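Long-range contacts in DELTA1-pyrroline-2-carboxylate reductase (Thermococcus litoralis DSM 5473, PDB 6T3E), which catalyses the NAD(P)H-dependent reduction of Delta1-pyrroline-2-carboxylate to L-proline: residues Gly155-Gly160 / Leu180-Asn185; Leu220-Thr225 / Arg253-Glu258; Gln166-Cys171 / Lys198-Glu203. All coordinates share one frame; numbering follows the deposited sequence.

Contact 1 of 3, residues Gly155-Gly160 / Leu180-Asn185. With NAI (1,4-dihydronicotinamide adenine dinucleotide), chain F.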
loop_
_atom_site.group_PDB
_atom_site.type_symbol
_atom_site.label_atom_id
_atom_site.label_comp_id
_atom_site.label_asym_id
_atom_site.label_seq_id
_atom_site.Cartn_x
_atom_site.Cartn_y
_atom_site.Cartn_z
ATOM N N GLY B 155 -22.395 -19.273 -19.468
ATOM C CA GLY B 155 -21.380 -19.093 -20.497
ATOM C C GLY B 155 -20.158 -18.408 -19.912
ATOM O O GLY B 155 -20.280 -17.462 -19.126
ATOM N N ILE B 156 -18.983 -18.883 -20.318
ATOM C CA ILE B 156 -17.717 -18.387 -19.797
ATOM C C ILE B 156 -16.845 -17.955 -20.964
ATOM O O ILE B 156 -16.592 -18.741 -21.883
ATOM C CB ILE B 156 -16.999 -19.445 -18.939
ATOM C CG1 ILE B 156 -18.002 -20.105 -17.993
ATOM C CG2 ILE B 156 -15.878 -18.813 -18.163
ATOM C CD1 ILE B 156 -17.435 -21.215 -17.154
ATOM N N ILE B 157 -16.396 -16.708 -20.924
ATOM C CA ILE B 157 -15.496 -16.148 -21.919
ATOM C C ILE B 157 -14.198 -15.807 -21.207
ATOM O O ILE B 157 -14.182 -14.953 -20.309
ATOM C CB ILE B 157 -16.104 -14.911 -22.599
ATOM C CG1 ILE B 157 -17.239 -15.333 -23.525
ATOM C CG2 ILE B 157 -15.047 -14.139 -23.383
ATOM C CD1 ILE B 157 -18.192 -14.229 -23.810
ATOM N N GLY B 158 -13.111 -16.473 -21.611
ATOM C CA GLY B 158 -11.824 -16.409 -20.936
ATOM C C GLY B 158 -11.686 -17.483 -19.871
ATOM O O GLY B 158 -12.154 -17.300 -18.744
ATOM N N ALA B 159 -11.019 -18.590 -20.182
ATOM C CA ALA B 159 -10.965 -19.729 -19.259
ATOM C C ALA B 159 -9.656 -19.720 -18.469
ATOM O O ALA B 159 -8.849 -20.641 -18.537
ATOM C CB ALA B 159 -11.138 -21.036 -20.029
ATOM N N GLY B 160 -9.455 -18.654 -17.707
ATOM C CA GLY B 160 -8.243 -18.471 -16.938
ATOM C C GLY B 160 -8.410 -18.798 -15.470
ATOM O O GLY B 160 -9.267 -19.598 -15.081
ATOM N N LEU B 180 -20.764 -23.415 -20.962
ATOM C CA LEU B 180 -20.098 -23.239 -22.252
ATOM C C LEU B 180 -18.913 -22.298 -22.088
ATOM O O LEU B 180 -19.048 -21.212 -21.514
ATOM C CB LEU B 180 -21.055 -22.665 -23.302
ATOM C CG LEU B 180 -22.385 -23.398 -23.466
ATOM C CD1 LEU B 180 -23.325 -22.633 -24.386
ATOM C CD2 LEU B 180 -22.125 -24.815 -23.970
ATOM N N VAL B 181 -17.757 -22.710 -22.592
ATOM C CA VAL B 181 -16.521 -21.978 -22.358
ATOM C C VAL B 181 -15.873 -21.668 -23.704
ATOM O O VAL B 181 -15.762 -22.547 -24.568
ATOM C CB VAL B 181 -15.587 -22.753 -21.403
ATOM C CG1 VAL B 181 -15.293 -24.151 -21.917
ATOM C CG2 VAL B 181 -14.315 -21.967 -21.114
ATOM N N TYR B 182 -15.504 -20.401 -23.900
ATOM C CA TYR B 182 -14.788 -19.966 -25.086
ATOM C C TYR B 182 -13.527 -19.232 -24.670
ATOM O O TYR B 182 -13.563 -18.394 -23.765
ATOM C CB TYR B 182 -15.660 -19.057 -25.952
ATOM C CG TYR B 182 -14.851 -18.264 -26.944
ATOM C CD1 TYR B 182 -14.285 -18.878 -28.058
ATOM C CD2 TYR B 182 -14.629 -16.905 -26.759
ATOM C CE1 TYR B 182 -13.533 -18.152 -28.961
ATOM C CE2 TYR B 182 -13.883 -16.175 -27.660
ATOM C CZ TYR B 182 -13.338 -16.800 -28.754
ATOM O OH TYR B 182 -12.589 -16.065 -29.632
ATOM N N ASP B 183 -12.416 -19.555 -25.322
ATOM C CA ASP B 183 -11.162 -18.848 -25.119
ATOM C C ASP B 183 -10.398 -18.847 -26.438
ATOM O O ASP B 183 -10.554 -19.758 -27.257
ATOM C CB ASP B 183 -10.349 -19.496 -23.992
ATOM C CG ASP B 183 -9.299 -18.566 -23.407
ATOM O OD1 ASP B 183 -8.374 -18.178 -24.144
ATOM O OD2 ASP B 183 -9.388 -18.233 -22.201
ATOM N N ILE B 184 -9.593 -17.804 -26.661
ATOM C CA ILE B 184 -8.719 -17.826 -27.830
ATOM C C ILE B 184 -7.645 -18.897 -27.690
ATOM O O ILE B 184 -7.067 -19.328 -28.695
ATOM C CB ILE B 184 -8.071 -16.451 -28.098
ATOM C CG1 ILE B 184 -7.377 -15.919 -26.849
ATOM C CG2 ILE B 184 -9.088 -15.453 -28.626
ATOM C CD1 ILE B 184 -6.544 -14.699 -27.132
ATOM N N ASN B 185 -7.382 -19.358 -26.467
ATOM C CA ASN B 185 -6.410 -20.408 -26.198
ATOM C C ASN B 185 -7.127 -21.752 -26.121
ATOM O O ASN B 185 -7.872 -21.986 -25.159
ATOM C CB ASN B 185 -5.688 -20.101 -24.880
ATOM C CG ASN B 185 -4.428 -20.923 -24.671
ATOM O OD1 ASN B 185 -4.347 -22.097 -25.059
ATOM N ND2 ASN B 185 -3.434 -20.307 -24.037
HETATM P PA NAI F . -5.411 -15.392 -16.850
HETATM O O1A NAI F . -4.310 -14.907 -17.756
HETATM O O2A NAI F . -4.927 -16.578 -16.039
HETATM O O5B NAI F . -6.794 -15.748 -17.669
HETATM C C5B NAI F . -7.154 -14.788 -18.655
HETATM C C4B NAI F . -7.923 -15.531 -19.834
HETATM O O4B NAI F . -8.430 -14.671 -20.654
HETATM C C3B NAI F . -6.910 -16.361 -20.656
HETATM O O3B NAI F . -7.296 -17.660 -20.639
HETATM C C2B NAI F . -6.976 -15.734 -22.064
HETATM O O2B NAI F . -6.679 -16.767 -23.127
HETATM C C1B NAI F . -8.205 -15.305 -22.127
HETATM N N9A NAI F . -8.386 -14.294 -23.133
HETATM C C8A NAI F . -7.603 -13.216 -23.232
HETATM N N7A NAI F . -8.041 -12.496 -24.258
HETATM C C5A NAI F . -9.099 -13.127 -24.794
HETATM C C6A NAI F . -9.900 -12.796 -25.861
HETATM N N6A NAI F . -9.893 -11.673 -26.780
HETATM N N1A NAI F . -10.907 -13.592 -26.214
HETATM C C2A NAI F . -11.139 -14.722 -25.502
HETATM N N3A NAI F . -10.350 -15.047 -24.447
HETATM C C4A NAI F . -9.319 -14.234 -24.104
HETATM O O3 NAI F . -5.773 -14.108 -15.854
HETATM P PN NAI F . -6.985 -14.147 -14.712
HETATM O O1N NAI F . -6.267 -14.325 -13.389
HETATM O O2N NAI F . -7.974 -15.242 -14.999
HETATM O O5D NAI F . -7.771 -12.726 -14.731
HETATM C C5D NAI F . -8.807 -12.585 -15.630
HETATM C C4D NAI F . -9.246 -11.096 -15.637
HETATM O O4D NAI F . -9.799 -10.746 -14.492
HETATM C C3D NAI F . -8.015 -10.192 -15.800
HETATM O O3D NAI F . -8.334 -9.153 -16.653
HETATM C C2D NAI F . -7.762 -9.617 -14.398
HETATM O O2D NAI F . -6.999 -8.301 -14.541
HETATM C C1D NAI F . -8.976 -9.475 -13.933
HETATM N N1N NAI F . -8.979 -9.526 -12.461
HETATM C C2N NAI F . -9.819 -8.633 -11.685
HETATM C C3N NAI F . -10.183 -8.996 -10.218
HETATM C C7N NAI F . -11.534 -8.430 -9.703
HETATM O O7N NAI F . -12.204 -7.835 -10.464
HETATM N N7N NAI F . -11.954 -8.640 -8.299
HETATM C C4N NAI F . -9.658 -10.271 -9.589
HETATM C C5N NAI F . -8.403 -10.822 -10.279
HETATM C C6N NAI F . -8.138 -10.474 -11.754
#

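Contact 2 of 3, residues Leu220-Thr225 / Arg253-Glu258. With NAI (1,4-dihydronicotinamide adenine dinucleotide), chain F.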
loop_
_atom_site.group_PDB
_atom_site.type_symbol
_atom_site.label_atom_id
_atom_site.label_comp_id
_atom_site.label_asym_id
_atom_site.label_seq_id
_atom_site.Cartn_x
_atom_site.Cartn_y
_atom_site.Cartn_z
ATOM N N LEU B 220 -23.598 -15.094 -17.770
ATOM C CA LEU B 220 -22.372 -15.002 -18.544
ATOM C C LEU B 220 -21.230 -14.556 -17.648
ATOM O O LEU B 220 -21.357 -13.573 -16.909
ATOM C CB LEU B 220 -22.523 -14.028 -19.715
ATOM C CG LEU B 220 -21.270 -13.840 -20.576
ATOM C CD1 LEU B 220 -20.883 -15.155 -21.233
ATOM C CD2 LEU B 220 -21.488 -12.759 -21.610
ATOM N N ILE B 221 -20.111 -15.265 -17.739
ATOM C CA ILE B 221 -18.905 -14.956 -16.983
ATOM C C ILE B 221 -17.858 -14.490 -17.988
ATOM O O ILE B 221 -17.521 -15.224 -18.923
ATOM C CB ILE B 221 -18.400 -16.178 -16.194
ATOM C CG1 ILE B 221 -19.338 -16.528 -15.037
ATOM C CG2 ILE B 221 -16.980 -15.957 -15.702
ATOM C CD1 ILE B 221 -19.231 -17.983 -14.602
ATOM N N VAL B 222 -17.351 -13.274 -17.797
ATOM C CA VAL B 222 -16.286 -12.713 -18.619
ATOM C C VAL B 222 -15.110 -12.419 -17.690
ATOM O O VAL B 222 -15.250 -11.640 -16.735
ATOM C CB VAL B 222 -16.741 -11.450 -19.371
ATOM C CG1 VAL B 222 -15.820 -11.185 -20.536
ATOM C CG2 VAL B 222 -18.183 -11.587 -19.876
ATOM N N ALA B 223 -13.949 -13.061 -17.963
ATOM C CA ALA B 223 -12.700 -12.980 -17.169
ATOM C C ALA B 223 -11.515 -13.052 -18.141
ATOM O O ALA B 223 -10.741 -14.023 -18.206
ATOM C CB ALA B 223 -12.606 -14.090 -16.119
ATOM N N THR B 224 -11.352 -11.977 -18.893
ATOM C CA THR B 224 -10.453 -11.932 -20.025
ATOM C C THR B 224 -9.237 -11.060 -19.720
ATOM O O THR B 224 -9.177 -10.354 -18.714
ATOM C CB THR B 224 -11.275 -11.470 -21.232
ATOM O OG1 THR B 224 -12.250 -12.484 -21.537
ATOM C CG2 THR B 224 -10.490 -11.239 -22.419
ATOM N N THR B 225 -8.215 -11.203 -20.562
ATOM C CA THR B 225 -7.045 -10.325 -20.591
ATOM C C THR B 225 -7.099 -9.330 -21.756
ATOM O O THR B 225 -6.270 -8.415 -21.831
ATOM C CB THR B 225 -5.782 -11.211 -20.662
ATOM O OG1 THR B 225 -5.573 -11.832 -19.393
ATOM C CG2 THR B 225 -4.514 -10.474 -21.066
ATOM N N ARG B 253 -11.088 -2.713 -22.206
ATOM C CA ARG B 253 -12.419 -3.213 -21.904
ATOM C C ARG B 253 -12.646 -4.499 -22.676
ATOM O O ARG B 253 -12.014 -4.731 -23.708
ATOM C CB ARG B 253 -13.502 -2.191 -22.245
ATOM C CG ARG B 253 -13.510 -1.767 -23.677
ATOM C CD ARG B 253 -14.745 -0.975 -23.968
ATOM N NE ARG B 253 -14.732 -0.467 -25.329
ATOM C CZ ARG B 253 -15.736 0.206 -25.873
ATOM N NH1 ARG B 253 -16.833 0.446 -25.161
ATOM N NH2 ARG B 253 -15.647 0.633 -27.124
ATOM N N GLU B 254 -13.549 -5.334 -22.146
ATOM C CA GLU B 254 -13.960 -6.590 -22.761
ATOM C C GLU B 254 -15.430 -6.581 -23.167
ATOM O O GLU B 254 -15.891 -7.535 -23.800
ATOM C CB GLU B 254 -13.678 -7.779 -21.813
ATOM C CG GLU B 254 -14.468 -7.777 -20.470
ATOM C CD GLU B 254 -13.858 -8.668 -19.345
ATOM O OE1 GLU B 254 -13.171 -9.670 -19.630
ATOM O OE2 GLU B 254 -14.071 -8.357 -18.152
ATOM N N LEU B 255 -16.173 -5.528 -22.834
ATOM C CA LEU B 255 -17.573 -5.380 -23.213
ATOM C C LEU B 255 -17.709 -4.165 -24.113
ATOM O O LEU B 255 -17.196 -3.090 -23.790
ATOM C CB LEU B 255 -18.462 -5.214 -21.982
ATOM C CG LEU B 255 -17.979 -5.972 -20.749
ATOM C CD1 LEU B 255 -18.764 -5.549 -19.507
ATOM C CD2 LEU B 255 -18.119 -7.457 -21.002
ATOM N N ASP B 256 -18.422 -4.316 -25.223
ATOM C CA ASP B 256 -18.649 -3.152 -26.067
ATOM C C ASP B 256 -19.633 -2.192 -25.392
ATOM O O ASP B 256 -20.259 -2.499 -24.372
ATOM C CB ASP B 256 -19.130 -3.572 -27.459
ATOM C CG ASP B 256 -20.534 -4.147 -27.461
ATOM O OD1 ASP B 256 -21.024 -4.566 -26.389
ATOM O OD2 ASP B 256 -21.146 -4.195 -28.554
ATOM N N SER B 257 -19.729 -0.989 -25.955
ATOM C CA SER B 257 -20.580 0.031 -25.353
ATOM C C SER B 257 -22.038 -0.408 -25.320
ATOM O O SER B 257 -22.778 -0.038 -24.400
ATOM C CB SER B 257 -20.423 1.343 -26.116
ATOM O OG SER B 257 -19.066 1.748 -26.134
ATOM N N GLU B 258 -22.460 -1.223 -26.288
ATOM C CA GLU B 258 -23.847 -1.676 -26.316
ATOM C C GLU B 258 -24.176 -2.545 -25.105
ATOM O O GLU B 258 -25.278 -2.448 -24.547
ATOM C CB GLU B 258 -24.123 -2.435 -27.615
ATOM C CG GLU B 258 -25.513 -3.049 -27.707
ATOM C CD GLU B 258 -26.610 -2.005 -27.691
ATOM O OE1 GLU B 258 -26.307 -0.820 -27.943
ATOM O OE2 GLU B 258 -27.780 -2.369 -27.438
HETATM P PA NAI F . -5.411 -15.392 -16.850
HETATM O O1A NAI F . -4.310 -14.907 -17.756
HETATM O O2A NAI F . -4.927 -16.578 -16.039
HETATM O O5B NAI F . -6.794 -15.748 -17.669
HETATM C C5B NAI F . -7.154 -14.788 -18.655
HETATM C C4B NAI F . -7.923 -15.531 -19.834
HETATM O O4B NAI F . -8.430 -14.671 -20.654
HETATM C C3B NAI F . -6.910 -16.361 -20.656
HETATM O O3B NAI F . -7.296 -17.660 -20.639
HETATM C C2B NAI F . -6.976 -15.734 -22.064
HETATM O O2B NAI F . -6.679 -16.767 -23.127
HETATM C C1B NAI F . -8.205 -15.305 -22.127
HETATM N N9A NAI F . -8.386 -14.294 -23.133
HETATM C C8A NAI F . -7.603 -13.216 -23.232
HETATM N N7A NAI F . -8.041 -12.496 -24.258
HETATM C C5A NAI F . -9.099 -13.127 -24.794
HETATM C C6A NAI F . -9.900 -12.796 -25.861
HETATM N N6A NAI F . -9.893 -11.673 -26.780
HETATM N N1A NAI F . -10.907 -13.592 -26.214
HETATM C C2A NAI F . -11.139 -14.722 -25.502
HETATM N N3A NAI F . -10.350 -15.047 -24.447
HETATM C C4A NAI F . -9.319 -14.234 -24.104
HETATM O O3 NAI F . -5.773 -14.108 -15.854
HETATM P PN NAI F . -6.985 -14.147 -14.712
HETATM O O1N NAI F . -6.267 -14.325 -13.389
HETATM O O2N NAI F . -7.974 -15.242 -14.999
HETATM O O5D NAI F . -7.771 -12.726 -14.731
HETATM C C5D NAI F . -8.807 -12.585 -15.630
HETATM C C4D NAI F . -9.246 -11.096 -15.637
HETATM O O4D NAI F . -9.799 -10.746 -14.492
HETATM C C3D NAI F . -8.015 -10.192 -15.800
HETATM O O3D NAI F . -8.334 -9.153 -16.653
HETATM C C2D NAI F . -7.762 -9.617 -14.398
HETATM O O2D NAI F . -6.999 -8.301 -14.541
HETATM C C1D NAI F . -8.976 -9.475 -13.933
HETATM N N1N NAI F . -8.979 -9.526 -12.461
HETATM C C2N NAI F . -9.819 -8.633 -11.685
HETATM C C3N NAI F . -10.183 -8.996 -10.218
HETATM C C7N NAI F . -11.534 -8.430 -9.703
HETATM O O7N NAI F . -12.204 -7.835 -10.464
HETATM N N7N NAI F . -11.954 -8.640 -8.299
HETATM C C4N NAI F . -9.658 -10.271 -9.589
HETATM C C5N NAI F . -8.403 -10.822 -10.279
HETATM C C6N NAI F . -8.138 -10.474 -11.754
#

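Contact 3 of 3, residues Gln166-Cys171 / Lys198-Glu203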
loop_
_atom_site.group_PDB
_atom_site.type_symbol
_atom_site.label_atom_id
_atom_site.label_comp_id
_atom_site.label_asym_id
_atom_site.label_seq_id
_atom_site.Cartn_x
_atom_site.Cartn_y
_atom_site.Cartn_z
ATOM N N GLN B 166 -15.004 -18.094 -10.666
ATOM C CA GLN B 166 -16.225 -17.434 -11.103
ATOM C C GLN B 166 -17.337 -18.449 -11.294
ATOM O O GLN B 166 -18.434 -18.292 -10.748
ATOM C CB GLN B 166 -15.976 -16.664 -12.392
ATOM C CG GLN B 166 -15.319 -15.318 -12.201
ATOM C CD GLN B 166 -16.205 -14.325 -11.499
ATOM O OE1 GLN B 166 -17.425 -14.275 -11.732
ATOM N NE2 GLN B 166 -15.593 -13.501 -10.642
ATOM N N LEU B 167 -17.059 -19.520 -12.044
ATOM C CA LEU B 167 -18.086 -20.532 -12.261
ATOM C C LEU B 167 -18.422 -21.256 -10.967
ATOM O O LEU B 167 -19.596 -21.545 -10.705
ATOM C CB LEU B 167 -17.647 -21.529 -13.338
ATOM C CG LEU B 167 -18.701 -22.590 -13.702
ATOM C CD1 LEU B 167 -19.938 -21.960 -14.318
ATOM C CD2 LEU B 167 -18.138 -23.696 -14.601
ATOM N N TRP B 168 -17.410 -21.526 -10.133
ATOM C CA TRP B 168 -17.641 -22.199 -8.854
ATOM C C TRP B 168 -18.599 -21.402 -7.974
ATOM O O TRP B 168 -19.564 -21.951 -7.436
ATOM C CB TRP B 168 -16.302 -22.439 -8.143
ATOM C CG TRP B 168 -16.388 -23.154 -6.817
ATOM C CD1 TRP B 168 -17.475 -23.787 -6.288
ATOM C CD2 TRP B 168 -15.331 -23.311 -5.860
ATOM N NE1 TRP B 168 -17.174 -24.313 -5.059
ATOM C CE2 TRP B 168 -15.863 -24.043 -4.770
ATOM C CE3 TRP B 168 -13.989 -22.906 -5.816
ATOM C CZ2 TRP B 168 -15.101 -24.379 -3.645
ATOM C CZ3 TRP B 168 -13.228 -23.241 -4.698
ATOM C CH2 TRP B 168 -13.792 -23.972 -3.625
ATOM N N ALA B 169 -18.371 -20.097 -7.842
ATOM C CA ALA B 169 -19.261 -19.288 -7.014
ATOM C C ALA B 169 -20.655 -19.158 -7.623
ATOM O O ALA B 169 -21.634 -19.000 -6.886
ATOM C CB ALA B 169 -18.650 -17.913 -6.774
ATOM N N VAL B 170 -20.766 -19.165 -8.956
ATOM C CA VAL B 170 -22.086 -19.157 -9.587
ATOM C C VAL B 170 -22.827 -20.459 -9.294
ATOM O O VAL B 170 -24.047 -20.461 -9.092
ATOM C CB VAL B 170 -21.961 -18.884 -11.101
ATOM C CG1 VAL B 170 -23.294 -19.097 -11.809
ATOM C CG2 VAL B 170 -21.481 -17.472 -11.340
ATOM N N CYS B 171 -22.103 -21.583 -9.255
ATOM C CA CYS B 171 -22.718 -22.876 -8.958
ATOM C C CYS B 171 -23.173 -22.970 -7.500
ATOM O O CYS B 171 -24.102 -23.728 -7.186
ATOM C CB CYS B 171 -21.732 -24.008 -9.261
ATOM S SG CYS B 171 -21.187 -24.191 -10.982
ATOM N N LYS B 198 -15.375 -32.210 -13.677
ATOM C CA LYS B 198 -15.241 -33.110 -12.531
ATOM C C LYS B 198 -15.254 -32.324 -11.230
ATOM O O LYS B 198 -15.842 -32.774 -10.240
ATOM C CB LYS B 198 -13.977 -33.967 -12.644
ATOM C CG LYS B 198 -12.685 -33.178 -12.908
ATOM C CD LYS B 198 -11.558 -34.070 -13.488
ATOM C CE LYS B 198 -11.685 -34.242 -15.026
ATOM N NZ LYS B 198 -10.512 -34.893 -15.677
ATOM N N LYS B 199 -14.644 -31.132 -11.242
ATOM C CA LYS B 199 -14.636 -30.252 -10.087
ATOM C C LYS B 199 -16.054 -29.994 -9.592
ATOM O O LYS B 199 -16.400 -30.317 -8.449
ATOM C CB LYS B 199 -13.975 -28.945 -10.525
ATOM C CG LYS B 199 -13.948 -27.784 -9.535
ATOM C CD LYS B 199 -12.832 -27.797 -8.489
ATOM C CE LYS B 199 -12.817 -26.382 -7.834
ATOM N NZ LYS B 199 -12.636 -25.246 -8.833
ATOM N N LEU B 200 -16.903 -29.395 -10.434
ATOM C CA LEU B 200 -18.243 -28.968 -10.009
ATOM C C LEU B 200 -19.322 -30.012 -10.269
ATOM O O LEU B 200 -20.484 -29.775 -9.925
ATOM C CB LEU B 200 -18.636 -27.656 -10.696
ATOM C CG LEU B 200 -17.553 -26.589 -10.572
ATOM C CD1 LEU B 200 -17.825 -25.375 -11.471
ATOM C CD2 LEU B 200 -17.363 -26.157 -9.128
ATOM N N GLY B 201 -18.976 -31.135 -10.892
ATOM C CA GLY B 201 -19.975 -32.160 -11.178
ATOM C C GLY B 201 -21.056 -31.695 -12.129
ATOM O O GLY B 201 -22.231 -32.036 -11.947
ATOM N N ILE B 202 -20.681 -30.914 -13.143
ATOM C CA ILE B 202 -21.597 -30.434 -14.165
ATOM C C ILE B 202 -20.927 -30.634 -15.511
ATOM O O ILE B 202 -19.701 -30.729 -15.614
ATOM C CB ILE B 202 -21.988 -28.949 -13.996
ATOM C CG1 ILE B 202 -20.747 -28.054 -14.088
ATOM C CG2 ILE B 202 -22.758 -28.723 -12.697
ATOM C CD1 ILE B 202 -21.039 -26.613 -14.478
ATOM N N GLU B 203 -21.755 -30.695 -16.553
ATOM C CA GLU B 203 -21.258 -30.846 -17.913
ATOM C C GLU B 203 -20.740 -29.507 -18.435
ATOM O O GLU B 203 -21.427 -28.482 -18.352
ATOM C CB GLU B 203 -22.358 -31.391 -18.827
ATOM C CG GLU B 203 -21.921 -31.547 -20.271
ATOM C CD GLU B 203 -23.076 -31.836 -21.209
ATOM O OE1 GLU B 203 -24.077 -32.436 -20.756
ATOM O OE2 GLU B 203 -22.980 -31.457 -22.398
#

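Contact 1 of 3, residues Gly155-Gly160 / Leu180-Asn185
Leu180 meets strand 153-157 through its backbone, its O accepting from Ile156 N at 2.6 Å. The two short strand segments run parallel, 4.6 Å apart at closest approach with 13° between their directions. Val181 pairs with Ile156, and their side chains share the sheet face covered by Phe192 of helix 186-200. Val181 has CG2 anti to its backbone N, which brings that methyl against Ala159 CB at 3.5 Å, just past the end of strand 153-157. Tyr182 is gripped through two backbone atoms, N giving to Ile156 O (2.8 Å) and O accepting from Gly158 N (2.9 Å). Its ring lies on the other face, where Ile157 CG2 comes to the ring edge near its plane, while CE2 nears C2A of the adenine.

This is the first beta-alpha-beta unit of a Rossmann dinucleotide-binding domain, strand 153-157, helix 161-173 and strand 178-182, with Gly158 and Gly160 fitting its glycine-rich turn. Asp183 occupies the position where such folds commonly carry an acid that grips the adenosine ribose. Its OD2 accepts from Ala159 N through the anti lone pair at 2.6 Å and also takes a hydrogen bond from ribose O3B of NADH (2.7 Å). OD1 accepts from Asn185 N in an Asx turn, 18° out of the carboxylate plane; ribose O2B also bonds to OD1, but so closely that the modelled length is doubtful. The bonds to OD2 and that from Asn185 N restrain the carboxylate's rotation, and through Asp183 the ribose is linked to residues 155-160. Ile184 sets CG2 3.5 Å from adenine N1A and lays CG1 and CD1 against C4A and C5A. Asn185, the N-cap of helix 186-200, holds Lys187 N weakly through OD1.

Contact 2 of 3, residues Leu220-Thr225 / Arg253-Glu258
Thr224 and Glu254 bring their CA atoms to 7.0 Å, the nearest backbone approach between residues 220-225, where strand 219-222 runs out into a loop, and residues 253-258, a loop entering helix 257-262. The side chain of Glu254 bridges this gap to the backbone of Thr224, with apolar side-chain contacts beside it. Glu254 has CG between its backbone N and carbonyl carbon (chi1 64°), and the extended remainder carries the carboxylate across to the strand end. There OE1 accepts from Thr224 N at 3.0 Å, met nearly along the C-O axis, although the N-H...O angle of 140° makes the bond bent. On its way the chain slides past Val222 in the opposite direction, with CD 3.4 Å from Val222 CG1. Leu255 adds an apolar touch, CD2 to Val222 CG2 at 4.3 Å.

The other oxygen, OE2, is held by Ser244 OG at the end of strand 241-244, so the carboxylate spans the C-terminal ends of two adjacent strands of the parallel sheet. That edge is where a Rossmann domain carries its dinucleotide, and Thr224 has partners in both the protein loop and the cofactor. Thr224 O accepts from O3D of the nicotinamide ribose of NADH at 2.5 Å. Thr224 CG2, anti to the backbone N, rests 3.3 Å from adenine C5A. Thr225 continues along the cofactor, with N 3.4 Å from adenine C8A.

The backbone N atoms of Glu254 and Leu255 both donate to Asp279 OD1, which holds this loop. Arg253 NH1 gives Ser257 OG a nearly straight bond of 2.8 Å, the hydroxyl lying within 2° of the guanidinium plane, and Asp256 is the N-cap of the helix, with OD1 also bonded to Thr259 OG1.

Contact 3 of 3, residues Gln166-Cys171 / Lys198-Glu203
Leu200 points its two methyls at separate parts of the residue 166-171 helix segment, forming an apolar seam between helix 161-173 and the end of helix 186-200 in the Rossmann-type domain. With its CG anti to the carbonyl carbon (chi1 -50°), the leucine directs its branched end at the neighbouring helix. CD1 lies 3.6 Å from both Leu167 CD2 and Cys171 SG, residues one helical turn apart, so it sits against the ridge they make. Leu167 and Leu200 approach each other at an oblique angle. CD2 of Leu200 goes instead to the pyrrole part of Trp168, 3.7 Å from CD1 of that residue, the two side chains running at about a right angle.

Lys199 also crosses Trp168 at about a right angle, but reaches another part of it. The bend at chi2 helps bring its CE over one ring face, 4.2 Å above the plane and offset toward the rim. The bend at chi4 then sets the direction of NZ, which stands 4.1 Å from Trp168 CE3 on the benzene part of the indole.

The helix ends at Leu200, and Gly201, with positive phi (64°), turns the chain so that Ile202 comes back toward the same partners. Leu167 thus has neighbours from both the helix and the residue after the turn, and it also packs on Ile221 of the central sheet. Leu167 is buried, whereas Lys199 is exposed; Trp168 also touches Met133 and Met39. Leu167 and Ile202 reach toward each other tip to tip, CD2 to CD1 at 4.1 Å.

Contacts 1 and 2 are buried and use strands of one parallel sheet: 153-157 and 219-222 are neighbours, with Gly155 O and Ile221 N 2.6 Å apart, a probable hydrogen bond. Contact 1 pairs two strands, whereas contact 2 joins strand 219-222 to a loop. Both touch NADH, contact 1 through a carboxylate on the adenosine ribose and contact 2 through a backbone carbonyl on the nicotinamide ribose. Contact 3 lies toward the surface and is essentially apolar, a helix packing on the end of another and the turn after it, away from the cofactor. Helix 161-173 nevertheless connects it to the others: Leu167 CD2 meets Ile156 CD1 at 3.6 Å, and Ile221 packs on Gln166, Leu167 and Val170.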